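Local atomic coordinates of ATP-dependent protease (Xanthomonas campestris pv. campestris, PDB entry 7CAY), a protein that probably binds protein substrates, as a homologue of the N-terminal substrate-binding domain of the ATP-dependent Lon peptidase. Residues Leu17-Thr22 / Val157-Ala162; Ser44-Cys49 / Val70-Phe75. All blocks are in the same frame, centred on the assembly; numbering follows the deposited sequence.

Contact 1. Residues Leu17-Thr22 / Val157-Ala162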
loop_
_atom_site.group_PDB
_atom_site.type_symbol
_atom_site.label_atom_id
_atom_site.label_comp_id
_atom_site.label_asym_id
_atom_site.label_seq_id
_atom_site.Cartn_x
_atom_site.Cartn_y
_atom_site.Cartn_z
ATOM N N LEU A 17 -2.886 -1.239 1.253
ATOM C CA LEU A 17 -2.740 -0.238 0.208
ATOM C C LEU A 17 -1.799 -0.788 -0.856
ATOM O O LEU A 17 -0.621 -1.033 -0.580
ATOM C CB LEU A 17 -2.205 1.076 0.774
ATOM C CG LEU A 17 -1.994 2.174 -0.270
ATOM C CD1 LEU A 17 -3.296 2.474 -1.003
ATOM C CD2 LEU A 17 -1.442 3.428 0.382
ATOM N N LEU A 18 -2.320 -0.997 -2.052
ATOM C CA LEU A 18 -1.478 -1.503 -3.119
ATOM C C LEU A 18 -0.653 -0.366 -3.720
ATOM O O LEU A 18 -1.067 0.796 -3.686
ATOM C CB LEU A 18 -2.328 -2.158 -4.201
ATOM C CG LEU A 18 -3.302 -3.228 -3.707
ATOM C CD1 LEU A 18 -4.132 -3.766 -4.860
ATOM C CD2 LEU A 18 -2.559 -4.352 -3.008
ATOM N N PRO A 19 0.529 -0.673 -4.254
ATOM C CA PRO A 19 1.346 0.376 -4.877
ATOM C C PRO A 19 0.620 1.020 -6.050
ATOM O O PRO A 19 -0.033 0.347 -6.850
ATOM C CB PRO A 19 2.601 -0.377 -5.332
ATOM C CG PRO A 19 2.671 -1.564 -4.430
ATOM C CD PRO A 19 1.246 -1.957 -4.178
ATOM N N GLY A 20 0.735 2.343 -6.139
ATOM C CA GLY A 20 0.099 3.088 -7.207
ATOM C C GLY A 20 -1.362 3.394 -6.942
ATOM O O GLY A 20 -1.904 4.371 -7.468
ATOM N N ALA A 21 -2.010 2.566 -6.125
ATOM C CA ALA A 21 -3.405 2.786 -5.787
ATOM C C ALA A 21 -3.546 3.977 -4.844
ATOM O O ALA A 21 -2.589 4.407 -4.192
ATOM C CB ALA A 21 -4.009 1.535 -5.149
ATOM N N THR A 22 -4.763 4.510 -4.780
ATOM C CA THR A 22 -5.052 5.712 -4.013
ATOM C C THR A 22 -6.154 5.449 -2.998
ATOM O O THR A 22 -7.086 4.679 -3.249
ATOM C CB THR A 22 -5.482 6.869 -4.915
ATOM O OG1 THR A 22 -6.841 6.670 -5.319
ATOM C CG2 THR A 22 -4.605 6.934 -6.147
ATOM N N VAL A 157 0.158 -4.260 -14.397
ATOM C CA VAL A 157 -1.086 -5.004 -14.575
ATOM C C VAL A 157 -1.393 -5.830 -13.332
ATOM O O VAL A 157 -2.563 -6.079 -13.014
ATOM C CB VAL A 157 -1.014 -5.878 -15.848
ATOM C CG1 VAL A 157 0.188 -6.805 -15.804
ATOM C CG2 VAL A 157 -2.293 -6.682 -16.035
ATOM N N GLY A 158 -0.358 -6.242 -12.598
ATOM C CA GLY A 158 -0.585 -7.003 -11.381
ATOM C C GLY A 158 -1.196 -6.163 -10.275
ATOM O O GLY A 158 -2.177 -6.566 -9.642
ATOM N N TRP A 159 -0.626 -4.981 -10.026
ATOM C CA TRP A 159 -1.176 -4.099 -9.004
ATOM C C TRP A 159 -2.557 -3.569 -9.369
ATOM O O TRP A 159 -3.320 -3.202 -8.472
ATOM C CB TRP A 159 -0.229 -2.922 -8.745
ATOM C CG TRP A 159 1.101 -3.292 -8.127
ATOM C CD1 TRP A 159 2.334 -2.855 -8.520
ATOM C CD2 TRP A 159 1.325 -4.159 -7.003
ATOM N NE1 TRP A 159 3.308 -3.399 -7.720
ATOM C CE2 TRP A 159 2.717 -4.201 -6.781
ATOM C CE3 TRP A 159 0.485 -4.904 -6.167
ATOM C CZ2 TRP A 159 3.286 -4.956 -5.757
ATOM C CZ3 TRP A 159 1.053 -5.657 -5.160
ATOM C CH2 TRP A 159 2.440 -5.677 -4.961
ATOM N N ARG A 160 -2.898 -3.518 -10.658
ATOM C CA ARG A 160 -4.176 -2.943 -11.063
ATOM C C ARG A 160 -5.304 -3.964 -10.971
ATOM O O ARG A 160 -6.386 -3.658 -10.455
ATOM C CB ARG A 160 -4.075 -2.377 -12.481
ATOM C CG ARG A 160 -3.173 -1.160 -12.588
ATOM C CD ARG A 160 -3.673 -0.010 -11.728
ATOM N NE ARG A 160 -2.593 0.582 -10.946
ATOM C CZ ARG A 160 -2.377 0.324 -9.660
ATOM N NH1 ARG A 160 -1.368 0.904 -9.027
ATOM N NH2 ARG A 160 -3.174 -0.508 -9.004
ATOM N N LEU A 161 -5.075 -5.177 -11.484
ATOM C CA LEU A 161 -6.079 -6.231 -11.357
ATOM C C LEU A 161 -6.367 -6.541 -9.896
ATOM O O LEU A 161 -7.526 -6.745 -9.511
ATOM C CB LEU A 161 -5.618 -7.490 -12.090
ATOM C CG LEU A 161 -5.867 -7.552 -13.595
ATOM C CD1 LEU A 161 -5.457 -8.911 -14.131
ATOM C CD2 LEU A 161 -7.328 -7.273 -13.892
ATOM N N ALA A 162 -5.320 -6.576 -9.066
ATOM C CA ALA A 162 -5.500 -6.802 -7.636
ATOM C C ALA A 162 -6.420 -5.763 -7.012
ATOM O O ALA A 162 -7.187 -6.082 -6.097
ATOM C CB ALA A 162 -4.140 -6.797 -6.939
#
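P19 sits over one face of the W159 indole, its side chain crossing the ring obliquely, with CD 3.5 Å from the centroid of the six-membered ring and 10° off the normal, a CH-pi contact. P19 CG reaches the ring-fusion atom CE2 of W159, also at 3.5 Å. Next to this contact the P19 carbonyl is taken by R160: NH1 donates to P19 O at 2.6 Å, in the carbonyl plane and on a lone pair, with a bent N-H...O angle of 146°. The R160 chain starts away from the loop and bends at chi2 and chi3, which carries the guanidinium back to P19. One residue earlier, L18 sets CD1 against A162 CB at 3.7 Å.

L18 to A21 form a type II turn, closed by A21 N to L18 O (3.2 Å), with G20 at the position of positive phi (82°). The turn thus presents P19 to the helix. In the second shell, D116 accepts a hydrogen bond from W159 NE1, and E163 forms a salt bridge with R160 NH2. Joining strands 6-13 and 22-27 and bonded to G89 of strand 83-100, the turn docks on helix 154-164, which packs with helices 126-134 and 181-190.

Contact 2. Residues Ser44-Cys49 / Val70-Phe75; sequences SSFGVC and VRIEDF
V70 faces the 44-49 segment and supplies most of the 70-75 side of this contact, an antiparallel pairing in the mixed sheet of the Lon substrate-binding domain. Its backbone N donates to F46 O at 3.2 Å, and the bond is nearly straight, with an N-H...O angle of 168°. From CB, 4.1 Å from the same F46 O, the V70 side chain divides. CG1, anti to the carbonyl carbon (chi1 -55°), goes to V48 and meets its CG2 at 3.7 Å, the two valines crossing at about a right angle. CG2 takes the other course: it lies 3.4 Å from F46 O and then comes over one face of the F46 ring. There it sits 3.7 Å from the ring centroid, displaced toward the rim on the CE2 and CZ side, in a CH-pi contact.

The ring is brought to this place by its first torsion, chi1 62°, which sets CG between the backbone N and the carbonyl carbon and swings the phenyl group across to the 70-75 segment. Farther along the ring, I72 places CD1 beside F46 CE1, crossing the aromatic side chain at about a right angle. S45 contributes its CB, which touches V70 O at 3.7 Å, whereas its hydroxyl is hydrogen-bonded to E69.

F11 of strand 6-13 stacks with the F46 ring and shares backbone bonds with G47 and C49, and L17 packs on both V48 and V70, so that strand 47-51 is held between strands 6-13 and 66-74. Across the two segments there is no salt bridge: one main-chain bond, continued by V48 with T68, sets the strands, and methyl-on-ring and valine-on-valine packing joins their side chains.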
loop_
_atom_site.group_PDB
_atom_site.type_symbol
_atom_site.label_atom_id
_atom_site.label_comp_id
_atom_site.label_asym_id
_atom_site.label_seq_id
_atom_site.Cartn_x
_atom_site.Cartn_y
_atom_site.Cartn_z
ATOM N N SER A 44 9.872 13.583 5.821
ATOM C CA SER A 44 9.855 12.129 5.886
ATOM C C SER A 44 8.429 11.619 5.738
ATOM O O SER A 44 7.479 12.222 6.246
ATOM C CB SER A 44 10.452 11.643 7.207
ATOM O OG SER A 44 9.461 11.555 8.217
ATOM N N SER A 45 8.280 10.505 5.032
ATOM C CA SER A 45 6.971 9.934 4.776
ATOM C C SER A 45 6.580 8.981 5.904
ATOM O O SER A 45 7.296 8.814 6.895
ATOM C CB SER A 45 6.965 9.216 3.427
ATOM O OG SER A 45 7.906 8.155 3.417
ATOM N N PHE A 46 5.418 8.355 5.752
ATOM C CA PHE A 46 4.990 7.265 6.613
ATOM C C PHE A 46 4.422 6.154 5.737
ATOM O O PHE A 46 4.367 6.270 4.508
ATOM C CB PHE A 46 3.979 7.739 7.667
ATOM C CG PHE A 46 2.694 8.272 7.094
ATOM C CD1 PHE A 46 2.563 9.615 6.784
ATOM C CD2 PHE A 46 1.609 7.433 6.892
ATOM C CE1 PHE A 46 1.377 10.108 6.269
ATOM C CE2 PHE A 46 0.423 7.920 6.375
ATOM C CZ PHE A 46 0.308 9.260 6.062
ATOM N N GLY A 47 4.001 5.062 6.376
ATOM C CA GLY A 47 3.523 3.905 5.659
ATOM C C GLY A 47 2.171 3.446 6.170
ATOM O O GLY A 47 1.731 3.809 7.260
ATOM N N VAL A 48 1.517 2.629 5.351
ATOM C CA VAL A 48 0.211 2.057 5.663
ATOM C C VAL A 48 0.369 0.547 5.759
ATOM O O VAL A 48 0.836 -0.095 4.809
ATOM C CB VAL A 48 -0.843 2.434 4.611
ATOM C CG1 VAL A 48 -1.971 1.421 4.609
ATOM C CG2 VAL A 48 -1.373 3.833 4.877
ATOM N N CYS A 49 -0.012 -0.014 6.903
ATOM C CA CYS A 49 0.023 -1.452 7.127
ATOM C C CYS A 49 -1.365 -1.950 7.499
ATOM O O CYS A 49 -2.065 -1.325 8.300
ATOM C CB CYS A 49 1.011 -1.820 8.236
ATOM S SG CYS A 49 2.731 -1.912 7.708
ATOM N N VAL A 70 3.457 5.776 1.528
ATOM C CA VAL A 70 2.475 6.665 0.921
ATOM C C VAL A 70 3.148 7.967 0.516
ATOM O O VAL A 70 4.128 8.410 1.126
ATOM C CB VAL A 70 1.282 6.948 1.861
ATOM C CG1 VAL A 70 0.642 5.651 2.322
ATOM C CG2 VAL A 70 1.720 7.789 3.052
ATOM N N ARG A 71 2.616 8.571 -0.541
ATOM C CA ARG A 71 2.890 9.956 -0.892
ATOM C C ARG A 71 1.613 10.753 -0.674
ATOM O O ARG A 71 0.544 10.363 -1.157
ATOM C CB ARG A 71 3.358 10.091 -2.343
ATOM C CG ARG A 71 3.604 11.533 -2.758
ATOM C CD ARG A 71 4.025 11.667 -4.211
ATOM N NE ARG A 71 2.959 11.303 -5.140
ATOM C CZ ARG A 71 3.051 10.331 -6.043
ATOM N NH1 ARG A 71 4.169 9.624 -6.149
ATOM N NH2 ARG A 71 2.027 10.073 -6.848
ATOM N N ILE A 72 1.720 11.857 0.065
ATOM C CA ILE A 72 0.553 12.679 0.376
ATOM C C ILE A 72 0.264 13.526 -0.860
ATOM O O ILE A 72 0.960 14.507 -1.133
ATOM C CB ILE A 72 0.769 13.546 1.619
ATOM C CG1 ILE A 72 1.734 12.868 2.596
ATOM C CG2 ILE A 72 -0.555 13.813 2.312
ATOM C CD1 ILE A 72 1.204 11.588 3.204
ATOM N N GLU A 73 -0.773 13.153 -1.612
ATOM C CA GLU A 73 -1.066 13.846 -2.863
ATOM C C GLU A 73 -1.767 15.178 -2.623
ATOM O O GLU A 73 -1.365 16.206 -3.182
ATOM C CB GLU A 73 -1.907 12.956 -3.781
ATOM C CG GLU A 73 -1.092 11.946 -4.576
ATOM C CD GLU A 73 -1.663 11.702 -5.961
ATOM O OE1 GLU A 73 -2.831 12.077 -6.197
ATOM O OE2 GLU A 73 -0.942 11.142 -6.815
ATOM N N ASP A 74 -2.809 15.188 -1.795
ATOM C CA ASP A 74 -3.613 16.390 -1.614
ATOM C C ASP A 74 -4.081 16.514 -0.172
ATOM O O ASP A 74 -4.638 15.567 0.391
ATOM C CB ASP A 74 -4.822 16.387 -2.559
ATOM C CG ASP A 74 -5.513 17.739 -2.627
ATOM O OD1 ASP A 74 -4.820 18.748 -2.878
ATOM O OD2 ASP A 74 -6.748 17.792 -2.441
ATOM N N PHE A 75 -3.835 17.683 0.418
ATOM C CA PHE A 75 -4.431 18.066 1.688
ATOM C C PHE A 75 -5.816 18.648 1.447
ATOM O O PHE A 75 -6.098 19.205 0.382
ATOM C CB PHE A 75 -3.568 19.109 2.402
ATOM C CG PHE A 75 -2.652 18.543 3.451
ATOM C CD1 PHE A 75 -3.148 18.122 4.673
ATOM C CD2 PHE A 75 -1.286 18.464 3.225
ATOM C CE1 PHE A 75 -2.304 17.613 5.645
ATOM C CE2 PHE A 75 -0.436 17.954 4.195
ATOM C CZ PHE A 75 -0.947 17.529 5.404
#

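In the fold
Both contacts are largely buried, with centres about 16 Å apart, but they join different kinds of element. Contact 2 lies within the sheet, binding two of its strands, whereas contact 1 fastens a turn between two strands of the sheet to a helix of the C-terminal helical part. Each sets an aliphatic group on an aromatic face; the polar share differs, a main-chain pair between the strands but the side chain of the partly exposed R160 reaching a carbonyl of the turn. L17 connects them: it leads into the turn, and its CD2 packs on V70 CG1 at 3.6 Å.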